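Local coordinates for protein glycosyl hydrolase, BNR repeat (Ralstonia eutropha, PDB 3B7F) that may act as a glycosyl hydrolase and folds as a seven-bladed beta-propeller with BNR repeats, at residues Thr56-Val61 and His384-Gln389; Leu183-Asp188 and Ala242-Leu247; Leu339-Gln344 and Val356-Thr361. All coordinates share one frame; numbering follows the deposited sequence.

Interaction 1 of 3, residues Thr56-Val61 and His384-Gln389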
loop_
_atom_site.group_PDB
_atom_site.type_symbol
_atom_site.label_atom_id
_atom_site.label_comp_id
_atom_site.label_asym_id
_atom_site.label_seq_id
_atom_site.Cartn_x
_atom_site.Cartn_y
_atom_site.Cartn_z
ATOM N N THR A 56 1.062 -18.003 0.615
ATOM C CA THR A 56 0.769 -16.718 1.233
ATOM C C THR A 56 1.177 -15.670 0.214
ATOM O O THR A 56 2.346 -15.613 -0.159
ATOM C CB THR A 56 1.555 -16.544 2.548
ATOM O OG1 THR A 56 1.180 -17.590 3.443
ATOM C CG2 THR A 56 1.250 -15.204 3.209
ATOM N N ILE A 57 0.213 -14.875 -0.254
ATOM C CA ILE A 57 0.459 -13.876 -1.267
ATOM C C ILE A 57 0.365 -12.519 -0.608
ATOM O O ILE A 57 -0.676 -12.164 -0.054
ATOM C CB ILE A 57 -0.547 -13.946 -2.463
ATOM C CG1 ILE A 57 -0.799 -15.397 -2.925
ATOM C CG2 ILE A 57 -0.068 -12.997 -3.605
ATOM C CD1 ILE A 57 0.460 -16.231 -3.312
ATOM N N HIS A 58 1.443 -11.751 -0.703
ATOM C CA HIS A 58 1.501 -10.433 -0.088
ATOM C C HIS A 58 1.091 -9.229 -0.915
ATOM O O HIS A 58 0.612 -8.251 -0.349
ATOM C CB HIS A 58 2.904 -10.211 0.488
ATOM C CG HIS A 58 3.109 -10.959 1.755
ATOM N ND1 HIS A 58 2.638 -10.484 2.962
ATOM C CD2 HIS A 58 3.648 -12.178 2.001
ATOM C CE1 HIS A 58 2.911 -11.371 3.905
ATOM N NE2 HIS A 58 3.519 -12.407 3.348
ATOM N N HIS A 59 1.300 -9.275 -2.217
ATOM C CA HIS A 59 1.025 -8.138 -3.069
ATOM C C HIS A 59 1.013 -8.578 -4.533
ATOM O O HIS A 59 1.858 -9.365 -4.936
ATOM C CB HIS A 59 2.111 -7.091 -2.836
ATOM C CG HIS A 59 1.711 -5.675 -3.130
ATOM N ND1 HIS A 59 2.646 -4.686 -3.299
ATOM C CD2 HIS A 59 0.503 -5.074 -3.277
ATOM C CE1 HIS A 59 2.034 -3.532 -3.510
ATOM N NE2 HIS A 59 0.734 -3.739 -3.475
ATOM N N ILE A 60 0.034 -8.093 -5.298
ATOM C CA ILE A 60 -0.067 -8.406 -6.723
ATOM C C ILE A 60 -0.228 -7.042 -7.374
ATOM O O ILE A 60 -1.168 -6.308 -7.035
ATOM C CB ILE A 60 -1.256 -9.357 -7.108
ATOM C CG1 ILE A 60 -1.424 -10.525 -6.120
ATOM C CG2 ILE A 60 -1.039 -9.894 -8.530
ATOM C CD1 ILE A 60 -2.699 -11.290 -6.308
ATOM N N VAL A 61 0.708 -6.683 -8.253
ATOM C CA VAL A 61 0.706 -5.378 -8.897
ATOM C C VAL A 61 0.883 -5.518 -10.405
ATOM O O VAL A 61 1.712 -6.289 -10.861
ATOM C CB VAL A 61 1.826 -4.495 -8.346
ATOM C CG1 VAL A 61 1.761 -3.101 -8.987
ATOM C CG2 VAL A 61 1.761 -4.419 -6.812
ATOM N N HIS A 384 -8.123 -14.802 4.453
ATOM C CA HIS A 384 -7.616 -13.532 5.005
ATOM C C HIS A 384 -6.928 -12.656 3.939
ATOM O O HIS A 384 -5.881 -13.022 3.430
ATOM C CB HIS A 384 -6.643 -13.932 6.138
ATOM C CG HIS A 384 -5.986 -12.799 6.874
ATOM N ND1 HIS A 384 -6.215 -12.564 8.215
ATOM C CD2 HIS A 384 -5.069 -11.879 6.481
ATOM C CE1 HIS A 384 -5.488 -11.532 8.605
ATOM N NE2 HIS A 384 -4.791 -11.094 7.572
ATOM N N ILE A 385 -7.498 -11.482 3.637
ATOM C CA ILE A 385 -6.980 -10.587 2.593
ATOM C C ILE A 385 -5.887 -9.604 3.085
ATOM O O ILE A 385 -6.092 -8.812 4.026
ATOM C CB ILE A 385 -8.145 -9.801 1.891
ATOM C CG1 ILE A 385 -9.160 -10.769 1.247
ATOM C CG2 ILE A 385 -7.604 -8.830 0.850
ATOM C CD1 ILE A 385 -10.628 -10.141 0.953
ATOM N N TYR A 386 -4.734 -9.682 2.424
ATOM C CA TYR A 386 -3.568 -8.799 2.641
ATOM C C TYR A 386 -3.603 -7.559 1.723
ATOM O O TYR A 386 -3.387 -6.451 2.196
ATOM C CB TYR A 386 -2.221 -9.529 2.423
ATOM C CG TYR A 386 -1.819 -10.504 3.501
ATOM C CD1 TYR A 386 -1.605 -10.070 4.796
ATOM C CD2 TYR A 386 -1.585 -11.836 3.234
ATOM C CE1 TYR A 386 -1.222 -10.951 5.810
ATOM C CE2 TYR A 386 -1.184 -12.729 4.256
ATOM C CZ TYR A 386 -1.019 -12.276 5.540
ATOM O OH TYR A 386 -0.621 -13.097 6.589
ATOM N N ALA A 387 -3.946 -7.749 0.449
ATOM C CA ALA A 387 -3.918 -6.676 -0.529
ATOM C C ALA A 387 -4.985 -6.785 -1.602
ATOM O O ALA A 387 -5.357 -7.880 -2.007
ATOM C CB ALA A 387 -2.538 -6.639 -1.213
ATOM N N VAL A 388 -5.437 -5.617 -2.071
ATOM C CA VAL A 388 -6.406 -5.490 -3.153
ATOM C C VAL A 388 -5.846 -4.347 -3.966
ATOM O O VAL A 388 -5.518 -3.318 -3.407
ATOM C CB VAL A 388 -7.831 -5.195 -2.687
ATOM C CG1 VAL A 388 -8.767 -5.104 -3.889
ATOM C CG2 VAL A 388 -8.318 -6.266 -1.693
ATOM N N GLN A 389 -5.701 -4.570 -5.267
ATOM C CA GLN A 389 -5.124 -3.634 -6.187
ATOM C C GLN A 389 -5.917 -3.575 -7.497
ATOM O O GLN A 389 -6.239 -4.599 -8.075
ATOM C CB GLN A 389 -3.708 -4.110 -6.451
ATOM C CG GLN A 389 -2.863 -3.256 -7.329
ATOM C CD GLN A 389 -2.423 -1.949 -6.694
ATOM O OE1 GLN A 389 -1.853 -1.936 -5.608
ATOM N NE2 GLN A 389 -2.636 -0.853 -7.409
HETATM O O HOH W 1 0.347 -0.670 -4.641
#
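Gln389 OE1 accepts a hydrogen bond from a water 2.7 Å from that oxygen, and the same water lies in the plane of the His59 ring, where its link to NE2 is long and weak. The amide oxygen itself stands 3.8 Å from His59 NE2, with the amide and imidazole planes 62° apart, so water does the bridging. Gln389 reaches this spot by starting with CG anti to the backbone N and then bending at chi2; on the way its CB rests on the carbonyl oxygen of Ile60. The imidazole of His59 is steadied by Val61 CG2, which sits over the centre of one face 3.4 Å above the plane, and by the backbone N-H of Leu120, which donates to ND1.

At the other end Tyr386 and His58 form a face-to-face stack, their centroids 4.9 Å apart and their planes inclined by 26°. His58 CE1 lies over the middle of the phenol ring, while His384 CD2 covers the opposite face nearer the rim. Thr56 CG2 approaches CE2 of Tyr386 at 3.6 Å. Between the two ends, the methyl of Ala387 fits against His58 O. Tyr386 and Ala387 can both point toward strand 56-61 because together they form a classic beta bulge opposite Ala28.

The two strands run nearly parallel, 13° apart with axes 5.9 Å from each other, yet they belong to different sheets and meet through side chains and water. Each is the innermost strand of its blade. Because strand 385-391 joins the sheet of the N-terminal strands 24-29, 32-38 and 45-51, this buried contact lies beside the N- and C-terminal closure of the ring, the 'velcro' typical of beta-propellers.

Interaction 2 of 3, residues Leu183-Asp188 and Ala242-Leu247. With EDO (1,2-ethanediol), chain K.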
loop_
_atom_site.group_PDB
_atom_site.type_symbol
_atom_site.label_atom_id
_atom_site.label_comp_id
_atom_site.label_asym_id
_atom_site.label_seq_id
_atom_site.Cartn_x
_atom_site.Cartn_y
_atom_site.Cartn_z
ATOM N N LEU A 183 7.661 4.722 -3.315
ATOM C CA LEU A 183 7.114 5.680 -4.241
ATOM C C LEU A 183 8.215 6.211 -5.157
ATOM O O LEU A 183 9.227 6.668 -4.660
ATOM C CB LEU A 183 6.541 6.827 -3.411
ATOM C CG LEU A 183 5.193 6.766 -2.668
ATOM C CD1 LEU A 183 4.736 5.388 -2.268
ATOM C CD2 LEU A 183 5.196 7.792 -1.499
ATOM N N VAL A 184 8.008 6.135 -6.475
ATOM C CA VAL A 184 8.920 6.677 -7.488
ATOM C C VAL A 184 8.246 7.919 -8.078
ATOM O O VAL A 184 7.172 7.817 -8.657
ATOM C CB VAL A 184 9.184 5.651 -8.606
ATOM C CG1 VAL A 184 10.133 6.259 -9.719
ATOM C CG2 VAL A 184 9.718 4.341 -8.003
ATOM N N ASP A 185 8.869 9.079 -7.940
ATOM C CA ASP A 185 8.286 10.348 -8.408
ATOM C C ASP A 185 8.014 10.316 -9.930
ATOM O O ASP A 185 8.925 9.984 -10.683
ATOM C CB ASP A 185 9.230 11.508 -8.043
ATOM C CG ASP A 185 8.569 12.872 -8.078
ATOM O OD1 ASP A 185 7.875 13.207 -9.042
ATOM O OD2 ASP A 185 8.797 13.641 -7.129
ATOM N N PRO A 186 6.760 10.626 -10.377
ATOM C CA PRO A 186 6.482 10.629 -11.823
ATOM C C PRO A 186 7.310 11.634 -12.629
ATOM O O PRO A 186 7.496 11.440 -13.825
ATOM C CB PRO A 186 4.991 11.005 -11.906
ATOM C CG PRO A 186 4.665 11.624 -10.596
ATOM C CD PRO A 186 5.540 10.958 -9.602
ATOM N N ARG A 187 7.769 12.696 -11.978
ATOM C CA ARG A 187 8.588 13.709 -12.600
ATOM C C ARG A 187 10.075 13.386 -12.628
ATOM O O ARG A 187 10.791 14.029 -13.380
ATOM C CB ARG A 187 8.449 15.012 -11.832
ATOM C CG ARG A 187 7.059 15.587 -11.787
ATOM C CD ARG A 187 7.000 16.669 -10.769
ATOM N NE ARG A 187 7.189 16.161 -9.412
ATOM C CZ ARG A 187 7.117 16.899 -8.311
ATOM N NH1 ARG A 187 6.809 18.193 -8.366
ATOM N NH2 ARG A 187 7.319 16.326 -7.139
ATOM N N ASP A 188 10.547 12.422 -11.831
ATOM C CA ASP A 188 11.975 12.152 -11.732
ATOM C C ASP A 188 12.256 10.778 -11.124
ATOM O O ASP A 188 12.014 10.605 -9.933
ATOM C CB ASP A 188 12.602 13.248 -10.843
ATOM C CG ASP A 188 14.111 13.097 -10.658
ATOM O OD1 ASP A 188 14.722 12.204 -11.285
ATOM O OD2 ASP A 188 14.686 13.897 -9.877
ATOM N N ALA A 242 -1.236 13.508 -9.966
ATOM C CA ALA A 242 -1.576 14.805 -10.556
ATOM C C ALA A 242 -0.833 16.005 -9.907
ATOM O O ALA A 242 -0.543 16.965 -10.593
ATOM C CB ALA A 242 -3.098 15.018 -10.481
ATOM N N ALA A 243 -0.553 15.935 -8.606
ATOM C CA ALA A 243 0.151 16.964 -7.838
ATOM C C ALA A 243 1.207 16.254 -6.984
ATOM O O ALA A 243 1.047 16.142 -5.773
ATOM C CB ALA A 243 -0.818 17.720 -6.984
ATOM N N PRO A 244 2.307 15.768 -7.613
ATOM C CA PRO A 244 3.348 14.976 -6.885
ATOM C C PRO A 244 4.087 15.656 -5.701
ATOM O O PRO A 244 4.784 14.963 -4.954
ATOM C CB PRO A 244 4.280 14.471 -8.006
ATOM C CG PRO A 244 3.951 15.330 -9.235
ATOM C CD PRO A 244 2.603 15.916 -9.055
ATOM N N ASP A 245 3.924 16.968 -5.520
ATOM C CA ASP A 245 4.371 17.628 -4.278
ATOM C C ASP A 245 3.533 17.215 -3.069
ATOM O O ASP A 245 4.012 17.311 -1.932
ATOM C CB ASP A 245 4.286 19.149 -4.379
ATOM C CG ASP A 245 5.301 19.732 -5.347
ATOM O OD1 ASP A 245 6.499 19.362 -5.289
ATOM O OD2 ASP A 245 4.878 20.588 -6.143
ATOM N N ILE A 246 2.301 16.760 -3.312
ATOM C CA ILE A 246 1.385 16.370 -2.234
ATOM C C ILE A 246 1.476 14.877 -1.902
ATOM O O ILE A 246 1.308 14.019 -2.778
ATOM C CB ILE A 246 -0.088 16.744 -2.573
ATOM C CG1 ILE A 246 -0.184 18.154 -3.183
ATOM C CG2 ILE A 246 -0.991 16.591 -1.328
ATOM C CD1 ILE A 246 0.526 19.290 -2.396
ATOM N N LEU A 247 1.775 14.593 -0.634
ATOM C CA LEU A 247 1.837 13.245 -0.075
ATOM C C LEU A 247 0.796 13.131 1.039
ATOM O O LEU A 247 0.526 14.102 1.749
ATOM C CB LEU A 247 3.222 12.905 0.500
ATOM C CG LEU A 247 4.349 12.506 -0.467
ATOM C CD1 LEU A 247 4.552 13.524 -1.541
ATOM C CD2 LEU A 247 5.642 12.300 0.311
HETATM C C1 EDO K . 3.174 5.368 -6.993
HETATM O O1 EDO K . 3.327 6.465 -6.056
HETATM C C2 EDO K . 4.432 4.487 -7.052
HETATM O O2 EDO K . 5.595 5.222 -7.495
HETATM O O HOH W 2 8.163 17.762 -4.371
#
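Arg187 lies over Pro244 where two neighbouring blades of the propeller meet through their first hairpin connections, each carrying a type I beta turn (Asp185-Asp188 and Ala243-Ile246). The first of these also contains an Asx turn, in which Asp185 OD1 accepts from the backbone N of Arg187. Just before it, Val184 N donates to O2 of an ethanediol, probably from the crystallisation liquor, at 2.8 Å.

The close part is the proline side. Pro244 CG sits 3.3 Å from Arg187 NE, above one face of the guanidinium and toward its rim, and Pro186 CG meets Pro244 CB at 3.9 Å in an oblique crossing of the two rings. The guanidinium is held flat for this by Asp185, gripped side-on: NE bonds to OD1 at 3.1 Å, almost straight at 177° and in the guanidinium plane, and NH2 bonds to OD2, each oxygen offering its syn lone pair. A bend at chi3 (-66°) swings the arginine back to its own turn for this grip. OD1 therefore takes two donors of Arg187, NE on its syn side and the backbone N on its anti side, while OD2 also holds His191 ND1.

On the side of the bridging water the contact is looser. Asp245 comes to the guanidinium edge with its carboxylate turned 72° from that plane, and its salt bridge to Arg187 is a weak hydrogen bond; its other oxygen, OD2, is paired with Arg261. Arg187 thus probably helps to offset both carboxylates, with Arg261 sharing Asp245. The water accepts from Arg187 NH2 and donates to Asp245 OD1, which stands 3.3 Å from Arg187 NH1.

Interaction 3 of 3, residues Leu339-Gln344 and Val356-Thr361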
loop_
_atom_site.group_PDB
_atom_site.type_symbol
_atom_site.label_atom_id
_atom_site.label_comp_id
_atom_site.label_asym_id
_atom_site.label_seq_id
_atom_site.Cartn_x
_atom_site.Cartn_y
_atom_site.Cartn_z
ATOM N N LEU A 339 -14.685 -5.445 11.338
ATOM C CA LEU A 339 -13.881 -5.485 10.132
ATOM C C LEU A 339 -12.503 -4.842 10.259
ATOM O O LEU A 339 -12.360 -3.715 10.734
ATOM C CB LEU A 339 -14.655 -4.843 8.960
ATOM C CG LEU A 339 -15.702 -5.686 8.208
ATOM C CD1 LEU A 339 -16.682 -6.366 9.057
ATOM C CD2 LEU A 339 -16.446 -4.794 7.166
ATOM N N THR A 340 -11.501 -5.594 9.799
ATOM C CA THR A 340 -10.125 -5.143 9.724
ATOM C C THR A 340 -9.772 -4.990 8.245
ATOM O O THR A 340 -10.053 -5.872 7.455
ATOM C CB THR A 340 -9.206 -6.129 10.460
ATOM O OG1 THR A 340 -9.650 -6.212 11.822
ATOM C CG2 THR A 340 -7.733 -5.689 10.406
ATOM N N VAL A 341 -9.209 -3.850 7.877
ATOM C CA VAL A 341 -8.783 -3.558 6.491
ATOM C C VAL A 341 -7.292 -3.204 6.605
ATOM O O VAL A 341 -6.935 -2.241 7.262
ATOM C CB VAL A 341 -9.648 -2.455 5.844
ATOM C CG1 VAL A 341 -9.151 -2.060 4.393
ATOM C CG2 VAL A 341 -11.083 -2.913 5.807
ATOM N N LYS A 342 -6.428 -4.041 6.027
ATOM C CA LYS A 342 -4.975 -3.870 6.120
ATOM C C LYS A 342 -4.496 -2.779 5.125
ATOM O O LYS A 342 -5.291 -2.298 4.293
ATOM C CB LYS A 342 -4.258 -5.217 5.931
ATOM C CG LYS A 342 -4.309 -6.203 7.124
ATOM C CD LYS A 342 -3.826 -7.581 6.652
ATOM C CE LYS A 342 -3.054 -8.402 7.690
ATOM N NZ LYS A 342 -3.745 -8.720 8.923
ATOM N N ARG A 343 -3.214 -2.398 5.246
ATOM C CA ARG A 343 -2.586 -1.278 4.482
ATOM C C ARG A 343 -2.741 -1.280 2.999
ATOM O O ARG A 343 -2.888 -0.215 2.418
ATOM C CB ARG A 343 -1.074 -1.313 4.553
ATOM C CG ARG A 343 -0.481 -1.170 5.784
ATOM C CD ARG A 343 0.860 -1.885 5.774
ATOM N NE ARG A 343 1.026 -2.129 7.196
ATOM C CZ ARG A 343 1.834 -1.494 8.005
ATOM N NH1 ARG A 343 2.711 -0.628 7.577
ATOM N NH2 ARG A 343 1.797 -1.802 9.276
ATOM N N GLN A 344 -2.538 -2.458 2.399
ATOM C CA GLN A 344 -2.598 -2.635 0.954
ATOM C C GLN A 344 -3.965 -3.121 0.514
ATOM O O GLN A 344 -4.176 -3.357 -0.675
ATOM C CB GLN A 344 -1.544 -3.646 0.505
ATOM C CG GLN A 344 -0.094 -3.217 0.715
ATOM C CD GLN A 344 0.822 -4.413 0.850
ATOM O OE1 GLN A 344 0.620 -5.226 1.749
ATOM N NE2 GLN A 344 1.832 -4.534 -0.046
ATOM N N VAL A 356 -13.993 2.706 -5.664
ATOM C CA VAL A 356 -13.160 2.438 -4.490
ATOM C C VAL A 356 -13.481 1.014 -3.990
ATOM O O VAL A 356 -14.619 0.529 -4.059
ATOM C CB VAL A 356 -13.379 3.500 -3.388
ATOM C CG1 VAL A 356 -12.361 3.320 -2.247
ATOM C CG2 VAL A 356 -13.289 4.913 -3.960
ATOM N N TYR A 357 -12.467 0.330 -3.508
ATOM C CA TYR A 357 -12.615 -1.075 -3.159
ATOM C C TYR A 357 -11.845 -1.385 -1.929
ATOM O O TYR A 357 -10.810 -0.793 -1.695
ATOM C CB TYR A 357 -12.015 -1.931 -4.300
ATOM C CG TYR A 357 -12.516 -1.557 -5.680
ATOM C CD1 TYR A 357 -13.669 -2.141 -6.204
ATOM C CD2 TYR A 357 -11.873 -0.570 -6.447
ATOM C CE1 TYR A 357 -14.171 -1.762 -7.464
ATOM C CE2 TYR A 357 -12.376 -0.196 -7.681
ATOM C CZ TYR A 357 -13.516 -0.813 -8.198
ATOM O OH TYR A 357 -14.023 -0.457 -9.445
ATOM N N PHE A 358 -12.324 -2.327 -1.129
ATOM C CA PHE A 358 -11.512 -2.800 -0.008
ATOM C C PHE A 358 -11.734 -4.276 0.304
ATOM O O PHE A 358 -12.799 -4.819 0.021
ATOM C CB PHE A 358 -11.639 -1.909 1.245
ATOM C CG PHE A 358 -13.000 -1.944 1.940
ATOM C CD1 PHE A 358 -13.298 -2.912 2.888
ATOM C CD2 PHE A 358 -13.936 -0.953 1.696
ATOM C CE1 PHE A 358 -14.517 -2.930 3.549
ATOM C CE2 PHE A 358 -15.191 -0.984 2.334
ATOM C CZ PHE A 358 -15.461 -1.964 3.270
ATOM N N GLY A 359 -10.716 -4.889 0.910
ATOM C CA GLY A 359 -10.732 -6.308 1.274
ATOM C C GLY A 359 -10.488 -6.438 2.747
ATOM O O GLY A 359 -9.591 -5.808 3.283
ATOM N N THR A 360 -11.252 -7.310 3.392
ATOM C CA THR A 360 -11.172 -7.490 4.826
ATOM C C THR A 360 -10.434 -8.788 5.190
ATOM O O THR A 360 -10.293 -9.684 4.370
ATOM C CB THR A 360 -12.560 -7.502 5.462
ATOM O OG1 THR A 360 -13.215 -8.709 5.117
ATOM C CG2 THR A 360 -13.423 -6.290 5.015
ATOM N N THR A 361 -9.958 -8.863 6.439
ATOM C CA THR A 361 -9.293 -10.058 6.943
ATOM C C THR A 361 -10.314 -11.213 7.059
ATOM O O THR A 361 -9.927 -12.363 7.105
ATOM C CB THR A 361 -8.620 -9.795 8.276
ATOM O OG1 THR A 361 -9.612 -9.404 9.245
ATOM C CG2 THR A 361 -7.493 -8.707 8.105
HETATM O O HOH W 3 -12.161 -8.410 8.930
HETATM O O HOH W 4 -7.477 -6.551 4.869
#
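Thr361 and Thr340 meet through both backbone and side chain. Thr361 N donates to Thr340 O at 3.2 Å, arriving 22° off the carbonyl plane, and the same oxygen receives a CA-H contact from Thr360. Thr361 holds OG1 between its backbone N and carbonyl carbon (chi1 61°), which brings the hydroxyl to 3.5 Å from Thr340 CB and leaves CG2 to touch Thr340 CG2. Two waters supplement the direct bond: one joins Thr340 N to the side-chain OG1 of Thr361, and the other links backbone to backbone, from Lys342 N to Gly359 O.

Thr360 has a similar rotamer but turns it to another use: its hydroxyl is bonded to Glu364 N, and CG2 faces the isobutyl group of Leu339, 4.0 Å from CG. That methyl also lies in the plane of the Phe358 ring, at its edge. Phe358 itself has CG between the two backbone branches (chi1 68°), and Val341 packs against its base, CG1 near CB and CG2 at 3.7 Å from CD1, the side chains crossing at about a right angle. Around the ring stand Trp366, stacked, Trp375, edge-to-face, and Phe296.

Lys342 bends at chi3 and chi4, passing across Thr361 CG2, 3.8 Å from NZ, to hydrogen-bond His384 NE2; a bound ethanediol lies near its side chain.

The segment 339-344 belongs to the connection into the innermost strand 346-348 and crosses residues 358-361, which continue from the second strand of the blade. Trp375 closes a sequence that fits the Asp-box, or BNR, pattern, and the aromatic cluster round Phe358 packs this connection against its own blade and, through Phe296, reaches the preceding blade of the BNR-type beta-propeller.

How the interactions relate
Interactions 1 and 3 are neighbours, their centres about 10 Å apart, and they touch: Gln344 O probably accepts from Val388 N, and Ile385 CB lies 3.3 Å from Thr360 O. The innermost strand 385-391 thus borders both the strand 56-62 of the next blade and the loop that enters the preceding one. Interaction 2 joins two other blades beyond the chain's centre, about 24 Å from interaction 1 and 25 Å from interaction 3, between centres. Along the chain, interaction 2 comes first and interaction 3 later, both within the long span that interaction 1 closes. Together they sample a blade junction beside the ring closure, an entry into a blade and a surface junction between two further blades.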